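Local coordinates for protein putative acid phosphatase WZB (Escherichia coli, PDB 2WMY) that probably removes phosphate from phosphotyrosine residues of proteins, acting as a low molecular weight protein tyrosine phosphatase, at residues A[24-27]-A[28-32]. The protein carries 1 engineered substitution. Sequence-based numbering, arbitrary orientation.
Sequences IGER and LLRRL
The guanidinium of Arg-30 lies flat against the carboxylate of Glu-26, one turn earlier in the helix. The two planes are 11° apart, and OE2 of Glu-26 sits over the centre of the guanidinium. OE2 of Glu-26 is 3.4 Å from NH2 of Arg-30, but no N-H points at it, so this salt bridge rests on charge alone. OE2 of Glu-26 also takes a nearly straight hydrogen bond from NE of Arg-27, at 2.7 Å, through its anti lone pair and in the plane of that guanidinium. With CG anti to the backbone N (chi1 161°) and an extended chain beyond, Glu-26 runs alongside Arg-30 and brings its carboxylate over the guanidinium. The carboxylate probably eases the repulsion between the two arginines, whose NE (Arg-27) and NH1 (Arg-30) are 3.6 Å apart. With an alanine in place of Glu-26, both guanidinium groups would probably lose the negative charge they share. Each of the three has a further hydrogen bond: OE1 of Glu-26 with OG of Ser-40, NE of Arg-30 with the carbonyl of Ile-38, NH1 of Arg-27 with that of Lys-67. Elsewhere, CG2 of Ile-24 touches CD1 of Leu-28 at 3.7 Å, and both side chains pack on Tyr-134 of helix 127-147. This is an intrahelical salt-bridge network in helix 21-32, the crossover helix of a beta-alpha-beta unit between parallel strands 10-15 and 37-42.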
loop_
_atom_site.group_PDB
_atom_site.type_symbol
_atom_site.label_atom_id
_atom_site.label_comp_id
_atom_site.label_asym_id
_atom_site.label_seq_id
_atom_site.Cartn_x
_atom_site.Cartn_y
_atom_site.Cartn_z
ATOM N N ILE A 24 5.250 -2.310 1.622
ATOM C CA ILE A 24 5.969 -1.284 2.360
ATOM C C ILE A 24 4.994 -0.349 3.086
ATOM O O ILE A 24 5.177 -0.037 4.258
ATOM C CB ILE A 24 6.911 -0.506 1.429
ATOM C CG1 ILE A 24 8.100 -1.397 1.053
ATOM C CG2 ILE A 24 7.372 0.779 2.092
ATOM C CD1 ILE A 24 9.037 -0.777 0.015
ATOM N N GLY A 25 3.941 0.066 2.390
ATOM C CA GLY A 25 2.905 0.892 2.991
ATOM C C GLY A 25 2.233 0.185 4.153
ATOM O O GLY A 25 1.987 0.788 5.194
ATOM N N GLU A 26 1.947 -1.103 3.977
ATOM C CA GLU A 26 1.335 -1.909 5.030
ATOM C C GLU A 26 2.175 -1.905 6.297
ATOM O O GLU A 26 1.662 -1.654 7.388
ATOM C CB GLU A 26 1.134 -3.343 4.549
ATOM C CG GLU A 26 0.927 -4.375 5.639
ATOM C CD GLU A 26 1.037 -5.806 5.102
ATOM O OE1 GLU A 26 0.220 -6.188 4.232
ATOM O OE2 GLU A 26 1.945 -6.544 5.542
ATOM N N ARG A 27 3.468 -2.185 6.147
ATOM C CA ARG A 27 4.348 -2.344 7.303
ATOM C C ARG A 27 4.616 -1.007 7.997
ATOM O O ARG A 27 4.733 -0.947 9.223
ATOM C CB ARG A 27 5.665 -3.034 6.904
ATOM C CG ARG A 27 5.489 -4.439 6.327
ATOM C CD ARG A 27 4.896 -5.404 7.343
ATOM N NE ARG A 27 4.429 -6.635 6.708
ATOM C CZ ARG A 27 5.063 -7.805 6.775
ATOM N NH1 ARG A 27 6.190 -7.918 7.465
ATOM N NH2 ARG A 27 4.566 -8.868 6.151
ATOM N N LEU A 28 4.716 0.061 7.210
ATOM C CA LEU A 28 4.863 1.396 7.777
ATOM C C LEU A 28 3.647 1.732 8.646
ATOM O O LEU A 28 3.788 2.173 9.793
ATOM C CB LEU A 28 5.060 2.441 6.667
ATOM C CG LEU A 28 6.415 2.422 5.939
ATOM C CD1 LEU A 28 6.381 3.288 4.678
ATOM C CD2 LEU A 28 7.547 2.862 6.872
ATOM N N LEU A 29 2.452 1.505 8.111
ATOM C CA LEU A 29 1.232 1.831 8.848
ATOM C C LEU A 29 1.066 0.987 10.111
ATOM O O LEU A 29 0.598 1.494 11.130
ATOM C CB LEU A 29 -0.009 1.721 7.956
ATOM C CG LEU A 29 -0.215 2.838 6.930
ATOM C CD1 LEU A 29 -1.366 2.508 5.988
ATOM C CD2 LEU A 29 -0.453 4.158 7.628
ATOM N N ARG A 30 1.451 -0.290 10.052
ATOM C CA ARG A 30 1.335 -1.164 11.224
ATOM C C ARG A 30 2.206 -0.631 12.349
ATOM O O ARG A 30 1.808 -0.610 13.508
ATOM C CB ARG A 30 1.764 -2.596 10.899
ATOM C CG ARG A 30 0.787 -3.387 10.062
ATOM C CD ARG A 30 1.300 -4.801 9.853
ATOM N NE ARG A 30 0.398 -5.599 9.030
ATOM C CZ ARG A 30 0.638 -6.854 8.665
ATOM N NH1 ARG A 30 1.756 -7.453 9.050
ATOM N NH2 ARG A 30 -0.238 -7.510 7.919
ATOM N N ARG A 31 3.409 -0.216 11.975
ATOM C CA ARG A 31 4.369 0.425 12.859
ATOM C C ARG A 31 3.735 1.587 13.627
ATOM O O ARG A 31 3.973 1.763 14.823
ATOM C CB ARG A 31 5.484 0.978 11.982
ATOM C CG ARG A 31 6.888 0.903 12.510
ATOM C CD ARG A 31 7.780 1.697 11.558
ATOM N NE ARG A 31 9.160 1.235 11.524
ATOM C CZ ARG A 31 10.120 1.828 10.821
ATOM N NH1 ARG A 31 9.841 2.910 10.103
ATOM N NH2 ARG A 31 11.356 1.345 10.837
ATOM N N LEU A 32 2.936 2.386 12.923
ATOM C CA LEU A 32 2.375 3.618 13.472
ATOM C C LEU A 32 1.037 3.403 14.176
ATOM O O LEU A 32 0.702 4.113 15.125
ATOM C CB LEU A 32 2.211 4.663 12.364
ATOM C CG LEU A 32 3.501 5.194 11.742
ATOM C CD1 LEU A 32 3.216 5.831 10.394
ATOM C CD2 LEU A 32 4.179 6.187 12.685
#